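Local coordinates for protein terminal oxygenase component of carbazole (Janthinobacterium sp., PDB 7BUG) that is the oxygenase component of carbazole 1,9a-dioxygenase and dihydroxylates carbazole at its angular C-9a and adjacent C-1 positions, using a Rieske cluster and an iron centre, at residues A361-A364 and W365-A369; K348-V351 and N352-L355; T45-L49 and G50-L54. All blocks are in the same frame, centred on the assembly; numbering follows the deposited sequence.

Interaction 1 of 3, residues A361-A364 and W365-A369; sequences AIVA and WRKLA
Ile362 and Arg366 meet because their torsions point them the same way. Ile362 chi1 is -68°, which sets CG2 anti to the backbone N. Arg366 has CG anti to its carbonyl carbon (chi1 -63°) and then runs extended from CG to NE. The two side chains therefore lie side by side, with Ile362 CG2 3.5 Å from Arg366 NE. The methyl approaches the guanidinium obliquely. Nearer the backbone, Arg366 CG rests 3.2 Å from Ile362 O.

That carbonyl also accepts Arg366 N at 2.9 Å. The same i to i+4 bonding joins Ala361 to Trp365, Val363 to Lys367 and Ala364 to Leu368. Trp365 NE1 hydrogen-bonds the Tyr18 hydroxyl.

The Arg366 guanidinium forms two salt bridges, NH2 with Glu176 and NH1 with Glu353. A leucine in place of Arg366, lacking the guanidinium beside Ile362 CG2, would probably leave both acids without their shared positive partner.

Arg72 of a neighbouring subunit packs on both Ile362 and Arg366. The arrangement is a regular alpha-helix with i to i+4 side-chain contacts, here in helix 360-372 of the catalytic domain, with the side chain of Ile362 about 11 Å from the iron(II) ion.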
loop_
_atom_site.group_PDB
_atom_site.type_symbol
_atom_site.label_atom_id
_atom_site.label_comp_id
_atom_site.label_asym_id
_atom_site.label_seq_id
_atom_site.Cartn_x
_atom_site.Cartn_y
_atom_site.Cartn_z
ATOM N N ALA A 361 6.998 -19.175 -29.939
ATOM C CA ALA A 361 6.481 -17.887 -30.467
ATOM C C ALA A 361 6.788 -16.762 -29.460
ATOM O O ALA A 361 7.347 -15.698 -29.834
ATOM C CB ALA A 361 5.013 -17.945 -30.704
ATOM N N ILE A 362 6.527 -17.010 -28.177
ATOM C CA ILE A 362 6.783 -16.014 -27.110
ATOM C C ILE A 362 8.277 -15.702 -27.006
ATOM O O ILE A 362 8.631 -14.499 -26.896
ATOM C CB ILE A 362 6.184 -16.459 -25.775
ATOM C CG1 ILE A 362 4.650 -16.415 -25.914
ATOM C CG2 ILE A 362 6.720 -15.559 -24.638
ATOM C CD1 ILE A 362 3.898 -17.146 -24.833
ATOM N N VAL A 363 9.139 -16.723 -27.013
ATOM C CA VAL A 363 10.601 -16.543 -26.887
ATOM C C VAL A 363 11.113 -15.790 -28.123
ATOM O O VAL A 363 11.943 -14.919 -27.955
ATOM C CB VAL A 363 11.286 -17.898 -26.670
ATOM C CG1 VAL A 363 12.760 -17.869 -26.989
ATOM C CG2 VAL A 363 11.039 -18.351 -25.230
ATOM N N ALA A 364 10.583 -16.042 -29.295
ATOM C CA ALA A 364 11.018 -15.296 -30.505
ATOM C C ALA A 364 10.671 -13.818 -30.327
ATOM O O ALA A 364 11.506 -12.984 -30.656
ATOM C CB ALA A 364 10.366 -15.871 -31.722
ATOM N N TRP A 365 9.469 -13.510 -29.826
ATOM C CA TRP A 365 9.083 -12.111 -29.539
ATOM C C TRP A 365 10.045 -11.495 -28.518
ATOM O O TRP A 365 10.464 -10.335 -28.695
ATOM C CB TRP A 365 7.613 -12.028 -29.069
ATOM C CG TRP A 365 7.362 -10.892 -28.125
ATOM C CD1 TRP A 365 7.121 -11.004 -26.796
ATOM C CD2 TRP A 365 7.314 -9.481 -28.412
ATOM N NE1 TRP A 365 6.988 -9.792 -26.221
ATOM C CE2 TRP A 365 7.089 -8.839 -27.183
ATOM C CE3 TRP A 365 7.448 -8.709 -29.575
ATOM C CZ2 TRP A 365 6.935 -7.471 -27.061
ATOM C CZ3 TRP A 365 7.287 -7.349 -29.454
ATOM C CH2 TRP A 365 7.055 -6.755 -28.226
ATOM N N ARG A 366 10.369 -12.211 -27.444
ATOM C CA ARG A 366 11.194 -11.666 -26.349
ATOM C C ARG A 366 12.573 -11.300 -26.912
ATOM O O ARG A 366 13.151 -10.253 -26.544
ATOM C CB ARG A 366 11.309 -12.612 -25.170
ATOM C CG ARG A 366 9.985 -12.921 -24.481
ATOM C CD ARG A 366 10.327 -13.845 -23.307
ATOM N NE ARG A 366 9.141 -14.123 -22.503
ATOM C CZ ARG A 366 9.106 -15.092 -21.590
ATOM N NH1 ARG A 366 10.202 -15.806 -21.343
ATOM N NH2 ARG A 366 8.004 -15.239 -20.875
ATOM N N LYS A 367 13.066 -12.148 -27.812
ATOM C CA LYS A 367 14.381 -11.904 -28.460
ATOM C C LYS A 367 14.276 -10.742 -29.438
ATOM O O LYS A 367 15.183 -9.895 -29.455
ATOM C CB LYS A 367 14.798 -13.196 -29.153
ATOM C CG LYS A 367 15.156 -14.308 -28.188
ATOM C CD LYS A 367 15.954 -15.431 -28.860
ATOM C CE LYS A 367 15.190 -16.712 -29.058
ATOM N NZ LYS A 367 15.591 -17.727 -28.050
ATOM N N LEU A 368 13.249 -10.734 -30.259
ATOM C CA LEU A 368 13.050 -9.627 -31.234
ATOM C C LEU A 368 12.985 -8.313 -30.450
ATOM O O LEU A 368 13.651 -7.310 -30.810
ATOM C CB LEU A 368 11.759 -9.856 -32.009
ATOM C CG LEU A 368 11.498 -8.671 -32.921
ATOM C CD1 LEU A 368 11.846 -9.008 -34.345
ATOM C CD2 LEU A 368 10.098 -8.148 -32.789
ATOM N N ALA A 369 12.207 -8.269 -29.368
ATOM C CA ALA A 369 12.016 -7.027 -28.602
ATOM C C ALA A 369 13.347 -6.632 -27.991
ATOM O O ALA A 369 13.636 -5.429 -27.911
ATOM C CB ALA A 369 10.971 -7.237 -27.518
#

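Interaction 2 of 3, residues K348-V351 and N352-L355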
loop_
_atom_site.group_PDB
_atom_site.type_symbol
_atom_site.label_atom_id
_atom_site.label_comp_id
_atom_site.label_asym_id
_atom_site.label_seq_id
_atom_site.Cartn_x
_atom_site.Cartn_y
_atom_site.Cartn_z
ATOM N N LYS A 348 10.554 -12.504 -10.451
ATOM C CA LYS A 348 11.065 -13.897 -10.311
ATOM C C LYS A 348 10.427 -14.817 -11.367
ATOM O O LYS A 348 11.064 -15.809 -11.763
ATOM C CB LYS A 348 10.842 -14.410 -8.888
ATOM C CG LYS A 348 11.698 -13.723 -7.836
ATOM C CD LYS A 348 11.622 -14.381 -6.470
ATOM C CE LYS A 348 12.144 -13.500 -5.349
ATOM N NZ LYS A 348 11.881 -14.117 -4.020
ATOM N N GLY A 349 9.219 -14.536 -11.856
ATOM C CA GLY A 349 8.560 -15.476 -12.795
ATOM C C GLY A 349 9.367 -15.624 -14.094
ATOM O O GLY A 349 9.309 -16.696 -14.729
ATOM N N TRP A 350 10.204 -14.616 -14.450
ATOM C CA TRP A 350 11.049 -14.675 -15.656
ATOM C C TRP A 350 12.107 -15.758 -15.481
ATOM O O TRP A 350 12.543 -16.335 -16.502
ATOM C CB TRP A 350 11.700 -13.316 -15.972
ATOM C CG TRP A 350 10.706 -12.208 -16.110
ATOM C CD1 TRP A 350 10.549 -11.171 -15.232
ATOM C CD2 TRP A 350 9.788 -11.981 -17.189
ATOM N NE1 TRP A 350 9.548 -10.352 -15.662
ATOM C CE2 TRP A 350 9.101 -10.780 -16.882
ATOM C CE3 TRP A 350 9.489 -12.628 -18.385
ATOM C CZ2 TRP A 350 8.104 -10.267 -17.708
ATOM C CZ3 TRP A 350 8.483 -12.146 -19.196
ATOM C CH2 TRP A 350 7.808 -10.970 -18.851
ATOM N N VAL A 351 12.469 -16.068 -14.231
ATOM C CA VAL A 351 13.470 -17.141 -13.968
ATOM C C VAL A 351 12.742 -18.467 -13.723
ATOM O O VAL A 351 13.232 -19.534 -14.200
ATOM C CB VAL A 351 14.388 -16.754 -12.800
ATOM C CG1 VAL A 351 15.359 -17.874 -12.482
ATOM C CG2 VAL A 351 15.140 -15.470 -13.105
ATOM N N ASN A 352 11.579 -18.412 -13.070
ATOM C CA ASN A 352 10.945 -19.636 -12.520
ATOM C C ASN A 352 9.890 -20.255 -13.445
ATOM O O ASN A 352 9.553 -21.439 -13.218
ATOM C CB ASN A 352 10.378 -19.361 -11.123
ATOM C CG ASN A 352 11.445 -19.020 -10.104
ATOM O OD1 ASN A 352 11.201 -18.261 -9.160
ATOM N ND2 ASN A 352 12.622 -19.588 -10.279
ATOM N N GLU A 353 9.425 -19.595 -14.508
ATOM C CA GLU A 353 8.480 -20.182 -15.480
ATOM C C GLU A 353 9.090 -21.454 -16.119
ATOM O O GLU A 353 10.337 -21.595 -16.196
ATOM C CB GLU A 353 8.125 -19.168 -16.568
ATOM C CG GLU A 353 9.361 -18.790 -17.360
ATOM C CD GLU A 353 9.195 -17.702 -18.404
ATOM O OE1 GLU A 353 8.200 -16.931 -18.344
ATOM O OE2 GLU A 353 10.097 -17.645 -19.300
ATOM N N ILE A 354 8.229 -22.399 -16.433
ATOM C CA ILE A 354 8.637 -23.597 -17.237
ATOM C C ILE A 354 7.892 -23.563 -18.554
ATOM O O ILE A 354 6.695 -23.803 -18.621
ATOM C CB ILE A 354 8.468 -24.890 -16.441
ATOM C CG1 ILE A 354 9.291 -24.828 -15.154
ATOM C CG2 ILE A 354 8.864 -26.075 -17.337
ATOM C CD1 ILE A 354 8.965 -25.965 -14.182
ATOM N N LEU A 355 8.622 -23.202 -19.603
ATOM C CA LEU A 355 8.008 -23.032 -20.919
ATOM C C LEU A 355 7.880 -24.397 -21.632
ATOM O O LEU A 355 8.562 -25.355 -21.269
ATOM C CB LEU A 355 8.855 -22.064 -21.743
ATOM C CG LEU A 355 8.986 -20.641 -21.195
ATOM C CD1 LEU A 355 9.622 -19.758 -22.254
ATOM C CD2 LEU A 355 7.652 -20.065 -20.783
HETATM O O HOH W 1 11.982 -15.374 -18.872
HETATM O O HOH W 2 12.652 -22.632 -14.727
#
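Two backbone hydrogen bonds join Lys348 and Gly349 to the residues four places on. Asn352 N donates to Lys348 O at 3.0 Å. The same oxygen also takes Val351 N, so two amides share it. Glu353 N donates to Gly349 O at 2.9 Å. Glu353 is the first residue to leave helical angles, and this bond closes the last turn of the short helix 349-352.

Two waters extend the backbone bonding. One donates to Trp350 O at 2.6 Å. It also donates to Glu353 OE2, at 3.0 Å. It lies at the edge of the Trp350 indole, in its plane. The other joins Val351 O and Glu353 O.

Side-chain contacts are few. Glu353 chi1 is 63°, which puts CG between the backbone N and the carbonyl carbon and folds it back over the turn, with CG 3.4 Å from Gly349 O. Asn352 has its amide beside Val351, where ND2 is 3.9 Å from Val351 CG1.

The Glu353 carboxylate has further partners besides its salt bridge to Arg366. OE1 takes the Tyr344 hydroxyl. Arg72 of a neighbouring subunit makes a long, weak ion pair with OE1. The tyrosine, the water and the arginine of the salt bridge together would fix the rotation of this carboxylate. The Arg366 charge, helped weakly by that of Arg72, would be expected to favour its ionised form.

Interaction 3 of 3, residues T45-L49 and G50-L54; sequences TLKLL and GENLL. With PG4 (tetraethylene glycol), chain I.
Lys47 and Asn52 cross at an angle on the same face of two antiparallel strands. Lys47 has CG anti to the backbone N (chi1 -177°) and a bend at chi3. This carries CE to 3.2 Å from Asn52 OD1. The Asn52 amide turns its other end to a bound tetraethylene glycol, and ND2 donates to O2 of that molecule at 2.9 Å in a nearly straight bond (172°). Lys47 NZ bonds the same O2 at 3.2 Å and reaches O3 and O4 more weakly. The glycol, probably from the crystallisation liquor, thus loops round the ammonium. Farther along this face, Thr45 CG2 meets Leu54 CD2 at 4.0 Å.

The two strands, 44-48 and 51-58, form a beta hairpin at one border of the antiparallel sheet in the Rieske domain. A type I' turn from Leu48 to Glu51 joins them, with Leu49 and Gly50 at positive phi. Leu48 and Glu51 exchange two backbone hydrogen bonds beside the turn. Leu46 and Leu53 form the next hydrogen-bonded pair, and Leu53 N donates to Leu46 O at 2.8 Å.

On the other face the leucines pack together. Leu53 CD1 sits 4.0 Å from Leu48 CB, the two side chains crossing, and 4.3 Å from Leu46 CD1. Leu137 of strand 132-137 touches both Leu48 and Leu53. Glu51 also points to this face. Its carboxylate bonds the Tyr124 hydroxyl and forms salt bridges with Arg26 and Lys66.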
loop_
_atom_site.group_PDB
_atom_site.type_symbol
_atom_site.label_atom_id
_atom_site.label_comp_id
_atom_site.label_asym_id
_atom_site.label_seq_id
_atom_site.Cartn_x
_atom_site.Cartn_y
_atom_site.Cartn_z
ATOM N N THR A 45 -5.714 14.364 -19.922
ATOM C CA THR A 45 -4.532 13.853 -19.195
ATOM C C THR A 45 -4.440 12.364 -19.419
ATOM O O THR A 45 -5.483 11.721 -19.498
ATOM C CB THR A 45 -4.743 13.903 -17.683
ATOM O OG1 THR A 45 -5.981 13.230 -17.445
ATOM C CG2 THR A 45 -4.850 15.292 -17.149
ATOM N N LEU A 46 -3.225 11.855 -19.486
ATOM C CA LEU A 46 -3.035 10.402 -19.506
ATOM C C LEU A 46 -1.613 10.132 -19.030
ATOM O O LEU A 46 -0.801 11.050 -18.965
ATOM C CB LEU A 46 -3.306 9.868 -20.893
ATOM C CG LEU A 46 -2.381 10.420 -21.975
ATOM C CD1 LEU A 46 -1.238 9.482 -22.258
ATOM C CD2 LEU A 46 -3.187 10.672 -23.226
ATOM N N LYS A 47 -1.365 8.898 -18.670
ATOM C CA LYS A 47 -0.015 8.453 -18.282
ATOM C C LYS A 47 0.460 7.413 -19.307
ATOM O O LYS A 47 -0.252 6.430 -19.577
ATOM C CB LYS A 47 -0.037 7.938 -16.846
ATOM C CG LYS A 47 1.360 7.549 -16.389
ATOM C CD LYS A 47 1.400 7.012 -14.954
ATOM C CE LYS A 47 1.474 8.152 -13.981
ATOM N NZ LYS A 47 1.543 7.616 -12.608
ATOM N N LEU A 48 1.665 7.613 -19.845
ATOM C CA LEU A 48 2.259 6.771 -20.885
ATOM C C LEU A 48 3.715 6.506 -20.519
ATOM O O LEU A 48 4.466 7.477 -20.280
ATOM C CB LEU A 48 2.140 7.471 -22.226
ATOM C CG LEU A 48 2.752 6.755 -23.409
ATOM C CD1 LEU A 48 2.186 5.364 -23.614
ATOM C CD2 LEU A 48 2.632 7.575 -24.677
ATOM N N LEU A 49 4.096 5.234 -20.425
ATOM C CA LEU A 49 5.492 4.869 -20.054
ATOM C C LEU A 49 5.855 5.525 -18.723
ATOM O O LEU A 49 7.020 5.889 -18.503
ATOM C CB LEU A 49 6.461 5.248 -21.183
ATOM C CG LEU A 49 6.738 4.184 -22.240
ATOM C CD1 LEU A 49 5.511 3.622 -22.886
ATOM C CD2 LEU A 49 7.730 4.710 -23.274
ATOM N N GLY A 50 4.874 5.713 -17.844
ATOM C CA GLY A 50 5.055 6.266 -16.498
ATOM C C GLY A 50 5.026 7.758 -16.425
ATOM O O GLY A 50 5.043 8.340 -15.294
ATOM N N GLU A 51 4.924 8.440 -17.560
ATOM C CA GLU A 51 4.958 9.907 -17.619
ATOM C C GLU A 51 3.525 10.458 -17.798
ATOM O O GLU A 51 2.770 10.014 -18.708
ATOM C CB GLU A 51 5.752 10.399 -18.838
ATOM C CG GLU A 51 7.169 9.851 -18.916
ATOM C CD GLU A 51 8.089 10.484 -19.933
ATOM O OE1 GLU A 51 7.792 11.598 -20.374
ATOM O OE2 GLU A 51 9.137 9.875 -20.229
ATOM N N ASN A 52 3.214 11.470 -16.997
ATOM C CA ASN A 52 1.894 12.142 -17.098
ATOM C C ASN A 52 1.998 13.147 -18.249
ATOM O O ASN A 52 2.919 13.994 -18.228
ATOM C CB ASN A 52 1.475 12.908 -15.832
ATOM C CG ASN A 52 1.183 11.960 -14.682
ATOM O OD1 ASN A 52 0.423 11.007 -14.868
ATOM N ND2 ASN A 52 1.809 12.184 -13.548
ATOM N N LEU A 53 1.065 13.063 -19.190
ATOM C CA LEU A 53 1.035 13.916 -20.375
ATOM C C LEU A 53 -0.310 14.619 -20.499
ATOM O O LEU A 53 -1.376 14.105 -20.031
ATOM C CB LEU A 53 1.226 13.056 -21.618
ATOM C CG LEU A 53 2.479 12.173 -21.656
ATOM C CD1 LEU A 53 2.558 11.367 -22.933
ATOM C CD2 LEU A 53 3.745 12.966 -21.418
ATOM N N LEU A 54 -0.258 15.754 -21.175
ATOM C CA LEU A 54 -1.468 16.508 -21.549
ATOM C C LEU A 54 -1.533 16.543 -23.065
ATOM O O LEU A 54 -0.489 16.791 -23.712
ATOM C CB LEU A 54 -1.389 17.947 -21.069
ATOM C CG LEU A 54 -2.067 18.286 -19.763
ATOM C CD1 LEU A 54 -1.871 19.770 -19.529
ATOM C CD2 LEU A 54 -3.563 17.947 -19.776
HETATM O O1 PG4 I . 2.543 8.472 -9.721
HETATM C C1 PG4 I . 3.187 9.514 -10.471
HETATM C C2 PG4 I . 2.377 10.753 -10.525
HETATM O O2 PG4 I . 1.219 10.510 -11.310
HETATM C C3 PG4 I . 0.026 10.926 -10.659
HETATM C C4 PG4 I . -1.128 10.717 -11.561
HETATM O O3 PG4 I . -1.264 9.317 -11.810
HETATM C C5 PG4 I . -2.196 9.044 -12.858
HETATM C C6 PG4 I . -2.681 7.625 -12.815
HETATM O O4 PG4 I . -1.577 6.719 -12.817
HETATM C C7 PG4 I . -1.959 5.367 -12.555
HETATM C C8 PG4 I . -2.934 4.889 -13.591
HETATM O O5 PG4 I . -2.969 3.482 -13.694
#

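Overall arrangement
Interaction 3 comes first along the chain. It closes the hairpin of strands 44-48 and 51-58 in the Rieske domain. Its turn packs on strand 281-288, through Leu49 on Pro288, and so joins that hairpin to the sheet of the catalytic domain. Interaction 2 follows far downstream, where helix 349-352 ends and passes into a loop. Interaction 1 comes next, within helix 360-372. The three are in series, and none nests in or crosses another. Interactions 1 and 2 touch: the Glu353-Arg366 salt bridge and Leu355 on Val363 tie the loop to the following helix. Both also contact a neighbouring subunit. The centre of interaction 3 lies about 27 Å from that of interaction 1.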